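Local atomic coordinates of HTH-type transcriptional regulator AscG (Escherichia coli, PDB entry 3BRQ), a protein that represses transcription of the cryptic asc operon as a sequence-specific DNA-binding regulator of the LacI family. Residues 20-34 with 73-87. Residues are numbered along the deposited sequence; the frame is centred on the assembly and turned at random.
Sequences QTLGLVVTNTLYHGI and LLDLRCDAIMIYPRF. With SO4 (sulfate ion), chain F.
Val25 and Tyr84 lie on neighbouring parallel strands, 21-27 and 80-84, in the Rossmann-like sheet of the N-terminal subdomain of a LacI-type, periplasmic-binding-protein-like core. Four nearly straight backbone bonds alternate along this tight strand pair, among them Tyr84 N to Val25 O at 2.8 Å. On one face, the side chains of Val25 and Ile83 run side by side, pointing the same way, and Ile83 CD1 presses to 3.3 Å from Val25 CG1, closer than usual carbon contact. Just before Ala80, Asp79 OD2 turns its anti lone pair to Thr21 N (2.7 Å), and Asp79 N returns a bond to Thr21 O.

Past Val26 the strands part, and water and a sulfate, probably from the crystallisation liquor, fill in between the loops. Water 1 sits over the centre of the Tyr84 ring and bridges Tyr84 O to Thr27 N. The Arg86 guanidinium takes Thr29 CG2 over one face, while NE donates an almost straight hydrogen bond to sulfate O2, in the guanidinium plane. Arg86 NH2, Gly33 N, Ser151 and Thr153 also bind the anion, consistent with this family's effector cleft. Tyr84 extends away from its own N (chi1 174°), bringing OH to accept from Ile34 N at 3.0 Å and donate to sulfate O4 at 2.6 Å.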
loop_
_atom_site.group_PDB
_atom_site.type_symbol
_atom_site.label_atom_id
_atom_site.label_comp_id
_atom_site.label_asym_id
_atom_site.label_seq_id
_atom_site.Cartn_x
_atom_site.Cartn_y
_atom_site.Cartn_z
ATOM N N GLN B 20 18.783 10.286 -19.613
ATOM C CA GLN B 20 18.494 11.149 -18.482
ATOM C C GLN B 20 17.775 10.351 -17.414
ATOM O O GLN B 20 16.950 9.482 -17.726
ATOM C CB GLN B 20 17.598 12.295 -18.901
ATOM C CG GLN B 20 18.319 13.429 -19.558
ATOM C CD GLN B 20 17.367 14.540 -19.912
ATOM O OE1 GLN B 20 16.151 14.322 -20.019
ATOM N NE2 GLN B 20 17.901 15.746 -20.080
ATOM N N THR B 21 18.099 10.639 -16.160
ATOM C CA THR B 21 17.551 9.861 -15.065
ATOM C C THR B 21 16.781 10.801 -14.144
ATOM O O THR B 21 17.282 11.886 -13.842
ATOM C CB THR B 21 18.703 9.151 -14.340
ATOM O OG1 THR B 21 19.275 8.176 -15.226
ATOM C CG2 THR B 21 18.234 8.462 -13.075
ATOM N N LEU B 22 15.574 10.398 -13.731
ATOM C CA LEU B 22 14.796 11.130 -12.730
ATOM C C LEU B 22 14.928 10.456 -11.366
ATOM O O LEU B 22 14.633 9.263 -11.190
ATOM C CB LEU B 22 13.301 11.154 -13.088
ATOM C CG LEU B 22 12.646 12.380 -13.688
ATOM C CD1 LEU B 22 11.344 12.008 -14.369
ATOM C CD2 LEU B 22 12.377 13.423 -12.548
ATOM N N GLY B 23 15.364 11.230 -10.393
ATOM C CA GLY B 23 15.569 10.721 -9.042
ATOM C C GLY B 23 14.406 11.023 -8.130
ATOM O O GLY B 23 13.907 12.183 -8.070
ATOM N N LEU B 24 13.981 10.018 -7.368
ATOM C CA LEU B 24 12.913 10.199 -6.380
ATOM C C LEU B 24 13.457 9.916 -4.984
ATOM O O LEU B 24 14.154 8.913 -4.791
ATOM C CB LEU B 24 11.761 9.226 -6.648
ATOM C CG LEU B 24 10.733 9.581 -7.723
ATOM C CD1 LEU B 24 11.254 10.504 -8.822
ATOM C CD2 LEU B 24 10.113 8.293 -8.312
ATOM N N VAL B 25 13.140 10.789 -4.012
ATOM C CA VAL B 25 13.564 10.553 -2.605
ATOM C C VAL B 25 12.249 10.500 -1.795
ATOM O O VAL B 25 11.469 11.446 -1.850
ATOM C CB VAL B 25 14.451 11.714 -2.014
ATOM C CG1 VAL B 25 14.728 11.454 -0.509
ATOM C CG2 VAL B 25 15.768 11.750 -2.692
ATOM N N VAL B 26 12.002 9.417 -1.072
ATOM C CA VAL B 26 10.765 9.218 -0.317
ATOM C C VAL B 26 11.132 8.578 1.028
ATOM O O VAL B 26 11.944 7.653 1.095
ATOM C CB VAL B 26 9.747 8.349 -1.048
ATOM C CG1 VAL B 26 8.494 8.121 -0.212
ATOM C CG2 VAL B 26 9.377 8.978 -2.401
ATOM N N THR B 27 10.607 9.185 2.105
ATOM C CA THR B 27 10.836 8.721 3.477
ATOM C C THR B 27 10.220 7.323 3.705
ATOM O O THR B 27 9.137 6.993 3.190
ATOM C CB THR B 27 10.320 9.803 4.504
ATOM O OG1 THR B 27 10.897 11.084 4.149
ATOM C CG2 THR B 27 10.822 9.532 5.897
ATOM N N ASN B 28 10.888 6.518 4.518
ATOM C CA ASN B 28 10.444 5.171 4.864
ATOM C C ASN B 28 9.410 5.216 6.013
ATOM O O ASN B 28 9.674 4.826 7.152
ATOM C CB ASN B 28 11.670 4.326 5.244
ATOM C CG ASN B 28 11.319 2.870 5.538
ATOM O OD1 ASN B 28 10.609 2.249 4.796
ATOM N ND2 ASN B 28 11.807 2.351 6.649
ATOM N N THR B 29 8.231 5.728 5.708
ATOM C CA THR B 29 7.189 5.796 6.714
ATOM C C THR B 29 6.139 4.776 6.355
ATOM O O THR B 29 6.046 4.345 5.204
ATOM C CB THR B 29 6.587 7.176 6.827
ATOM O OG1 THR B 29 6.183 7.613 5.526
ATOM C CG2 THR B 29 7.642 8.172 7.418
ATOM N N LEU B 30 5.380 4.349 7.347
ATOM C CA LEU B 30 4.429 3.265 7.119
ATOM C C LEU B 30 3.241 3.847 6.332
ATOM O O LEU B 30 2.687 3.191 5.446
ATOM C CB LEU B 30 3.947 2.687 8.461
ATOM C CG LEU B 30 2.861 1.627 8.332
ATOM C CD1 LEU B 30 3.371 0.303 7.677
ATOM C CD2 LEU B 30 2.264 1.362 9.701
ATOM N N TYR B 31 2.891 5.090 6.654
ATOM C CA TYR B 31 1.823 5.801 5.965
ATOM C C TYR B 31 2.427 6.957 5.200
ATOM O O TYR B 31 3.394 7.562 5.665
ATOM C CB TYR B 31 0.791 6.367 6.958
ATOM C CG TYR B 31 -0.288 7.237 6.312
ATOM C CD1 TYR B 31 -1.361 6.668 5.619
ATOM C CD2 TYR B 31 -0.222 8.642 6.385
ATOM C CE1 TYR B 31 -2.354 7.479 5.013
ATOM C CE2 TYR B 31 -1.200 9.435 5.798
ATOM C CZ TYR B 31 -2.273 8.865 5.122
ATOM O OH TYR B 31 -3.248 9.705 4.525
ATOM N N HIS B 32 1.842 7.252 4.034
ATOM C CA HIS B 32 2.147 8.458 3.291
ATOM C C HIS B 32 0.846 9.158 2.930
ATOM O O HIS B 32 -0.062 8.532 2.381
ATOM C CB HIS B 32 2.863 8.076 1.989
ATOM C CG HIS B 32 4.286 7.699 2.182
ATOM N ND1 HIS B 32 4.700 6.390 2.351
ATOM C CD2 HIS B 32 5.405 8.468 2.267
ATOM C CE1 HIS B 32 6.016 6.368 2.496
ATOM N NE2 HIS B 32 6.462 7.617 2.458
ATOM N N GLY B 33 0.793 10.461 3.194
ATOM C CA GLY B 33 -0.296 11.327 2.770
ATOM C C GLY B 33 -0.590 11.284 1.281
ATOM O O GLY B 33 -1.759 11.391 0.891
ATOM N N ILE B 34 0.437 11.057 0.439
ATOM C CA ILE B 34 0.219 10.815 -0.978
ATOM C C ILE B 34 0.495 9.306 -1.169
ATOM O O ILE B 34 1.637 8.851 -1.027
ATOM C CB ILE B 34 1.191 11.656 -1.892
ATOM C CG1 ILE B 34 1.244 13.153 -1.503
ATOM C CG2 ILE B 34 0.907 11.388 -3.408
ATOM C CD1 ILE B 34 -0.094 13.867 -1.421
ATOM N N LEU B 73 21.662 10.849 -4.789
ATOM C CA LEU B 73 21.145 10.727 -6.160
ATOM C C LEU B 73 21.821 11.622 -7.168
ATOM O O LEU B 73 22.067 11.204 -8.291
ATOM C CB LEU B 73 19.621 10.910 -6.238
ATOM C CG LEU B 73 18.714 9.808 -5.689
ATOM C CD1 LEU B 73 17.273 10.243 -5.850
ATOM C CD2 LEU B 73 18.944 8.424 -6.379
ATOM N N LEU B 74 22.134 12.835 -6.765
ATOM C CA LEU B 74 22.925 13.718 -7.612
ATOM C C LEU B 74 24.325 13.162 -7.963
ATOM O O LEU B 74 24.787 13.268 -9.124
ATOM C CB LEU B 74 23.052 15.070 -6.925
ATOM C CG LEU B 74 21.676 15.681 -6.804
ATOM C CD1 LEU B 74 21.816 17.085 -6.180
ATOM C CD2 LEU B 74 20.987 15.730 -8.221
ATOM N N ASP B 75 24.956 12.507 -6.978
ATOM C CA ASP B 75 26.275 11.948 -7.145
ATOM C C ASP B 75 26.137 10.676 -7.990
ATOM O O ASP B 75 27.146 10.099 -8.421
ATOM C CB ASP B 75 26.842 11.574 -5.787
ATOM C CG ASP B 75 27.187 12.786 -4.943
ATOM O OD1 ASP B 75 27.157 13.892 -5.475
ATOM O OD2 ASP B 75 27.496 12.634 -3.758
ATOM N N LEU B 76 24.915 10.208 -8.195
ATOM C CA LEU B 76 24.722 9.138 -9.182
ATOM C C LEU B 76 24.394 9.772 -10.538
ATOM O O LEU B 76 24.134 9.067 -11.507
ATOM C CB LEU B 76 23.639 8.171 -8.732
ATOM C CG LEU B 76 23.935 7.478 -7.399
ATOM C CD1 LEU B 76 22.740 6.603 -7.028
ATOM C CD2 LEU B 76 25.229 6.675 -7.492
ATOM N N ARG B 77 24.467 11.099 -10.604
ATOM C CA ARG B 77 24.125 11.848 -11.816
ATOM C C ARG B 77 22.667 11.695 -12.252
ATOM O O ARG B 77 22.383 11.615 -13.446
ATOM C CB ARG B 77 25.053 11.526 -13.012
ATOM C CG ARG B 77 25.434 12.776 -13.830
ATOM C CD ARG B 77 25.946 12.451 -15.252
ATOM N NE ARG B 77 27.038 11.484 -15.266
ATOM C CZ ARG B 77 28.102 11.549 -16.081
ATOM N NH1 ARG B 77 28.246 12.566 -16.940
ATOM N NH2 ARG B 77 29.036 10.598 -16.029
ATOM N N CYS B 78 21.743 11.681 -11.298
ATOM C CA CYS B 78 20.365 12.071 -11.616
ATOM C C CYS B 78 20.313 13.502 -12.135
ATOM O O CYS B 78 20.937 14.407 -11.579
ATOM C CB CYS B 78 19.435 11.926 -10.412
ATOM S SG CYS B 78 19.199 10.208 -10.003
ATOM N N ASP B 79 19.539 13.698 -13.193
ATOM C CA ASP B 79 19.427 14.997 -13.878
ATOM C C ASP B 79 18.381 15.930 -13.239
ATOM O O ASP B 79 18.500 17.135 -13.336
ATOM C CB ASP B 79 19.117 14.741 -15.351
ATOM C CG ASP B 79 20.159 13.815 -16.006
ATOM O OD1 ASP B 79 21.212 14.339 -16.384
ATOM O OD2 ASP B 79 19.963 12.575 -16.073
ATOM N N ALA B 80 17.374 15.346 -12.575
ATOM C CA ALA B 80 16.344 16.067 -11.829
ATOM C C ALA B 80 15.930 15.257 -10.603
ATOM O O ALA B 80 15.956 14.003 -10.633
ATOM C CB ALA B 80 15.124 16.271 -12.701
ATOM N N ILE B 81 15.484 15.956 -9.548
ATOM C CA ILE B 81 15.050 15.245 -8.328
ATOM C C ILE B 81 13.613 15.621 -7.930
ATOM O O ILE B 81 13.231 16.801 -7.967
ATOM C CB ILE B 81 16.031 15.540 -7.163
ATOM C CG1 ILE B 81 17.477 15.231 -7.584
ATOM C CG2 ILE B 81 15.658 14.754 -5.838
ATOM C CD1 ILE B 81 17.741 13.718 -7.535
HETATM N N MSE B 82 12.810 14.634 -7.557
HETATM C CA MSE B 82 11.540 14.913 -6.853
HETATM C C MSE B 82 11.750 14.495 -5.413
HETATM O O MSE B 82 11.989 13.322 -5.157
HETATM C CB MSE B 82 10.365 14.111 -7.420
HETATM C CG MSE B 82 9.008 14.425 -6.650
HETATM SE SE MSE B 82 7.732 12.984 -6.702
HETATM C CE MSE B 82 8.647 11.810 -5.380
ATOM N N ILE B 83 11.656 15.441 -4.464
ATOM C CA ILE B 83 11.756 15.051 -3.044
ATOM C C ILE B 83 10.341 14.990 -2.425
ATOM O O ILE B 83 9.571 15.916 -2.562
ATOM C CB ILE B 83 12.764 15.942 -2.258
ATOM C CG1 ILE B 83 12.680 15.746 -0.737
ATOM C CG2 ILE B 83 12.534 17.409 -2.504
ATOM C CD1 ILE B 83 13.349 14.430 -0.267
ATOM N N TYR B 84 9.976 13.854 -1.823
ATOM C CA TYR B 84 8.786 13.822 -0.972
ATOM C C TYR B 84 9.180 13.634 0.531
ATOM O O TYR B 84 9.335 12.524 0.995
ATOM C CB TYR B 84 7.818 12.778 -1.522
ATOM C CG TYR B 84 6.582 12.484 -0.695
ATOM C CD1 TYR B 84 6.168 13.328 0.349
ATOM C CD2 TYR B 84 5.834 11.327 -0.962
ATOM C CE1 TYR B 84 5.059 13.018 1.127
ATOM C CE2 TYR B 84 4.706 11.030 -0.227
ATOM C CZ TYR B 84 4.319 11.899 0.801
ATOM O OH TYR B 84 3.203 11.561 1.518
ATOM N N PRO B 85 9.410 14.748 1.270
ATOM C CA PRO B 85 9.986 14.657 2.584
ATOM C C PRO B 85 8.942 14.722 3.712
ATOM O O PRO B 85 7.963 15.520 3.646
ATOM C CB PRO B 85 10.875 15.920 2.626
ATOM C CG PRO B 85 10.135 16.896 1.869
ATOM C CD PRO B 85 9.248 16.148 0.880
ATOM N N ARG B 86 9.145 13.913 4.761
ATOM C CA ARG B 86 8.359 14.078 5.965
ATOM C C ARG B 86 9.085 15.095 6.829
ATOM O O ARG B 86 8.434 16.013 7.349
ATOM C CB ARG B 86 8.197 12.766 6.779
ATOM C CG ARG B 86 7.437 13.013 8.103
ATOM C CD ARG B 86 6.833 11.810 8.738
ATOM N NE ARG B 86 5.685 11.256 7.988
ATOM C CZ ARG B 86 5.081 10.154 8.383
ATOM N NH1 ARG B 86 5.532 9.599 9.507
ATOM N NH2 ARG B 86 4.039 9.620 7.702
ATOM N N PHE B 87 10.411 14.958 6.986
ATOM C CA PHE B 87 11.128 15.679 8.064
ATOM C C PHE B 87 11.756 17.044 7.722
ATOM O O PHE B 87 11.816 17.929 8.600
ATOM C CB PHE B 87 12.150 14.755 8.762
ATOM C CG PHE B 87 11.522 13.532 9.382
ATOM C CD1 PHE B 87 10.932 13.604 10.668
ATOM C CD2 PHE B 87 11.437 12.344 8.665
ATOM C CE1 PHE B 87 10.325 12.496 11.234
ATOM C CE2 PHE B 87 10.817 11.209 9.221
ATOM C CZ PHE B 87 10.260 11.260 10.473
HETATM S S SO4 F . 3.426 12.668 5.306
HETATM O O1 SO4 F . 2.860 13.975 5.376
HETATM O O2 SO4 F . 4.906 12.776 5.407
HETATM O O3 SO4 F . 2.791 11.776 6.240
HETATM O O4 SO4 F . 2.997 12.109 4.029
HETATM O O HOH W 1 7.986 10.690 2.167
HETATM O O HOH W 2 12.140 11.695 1.382
#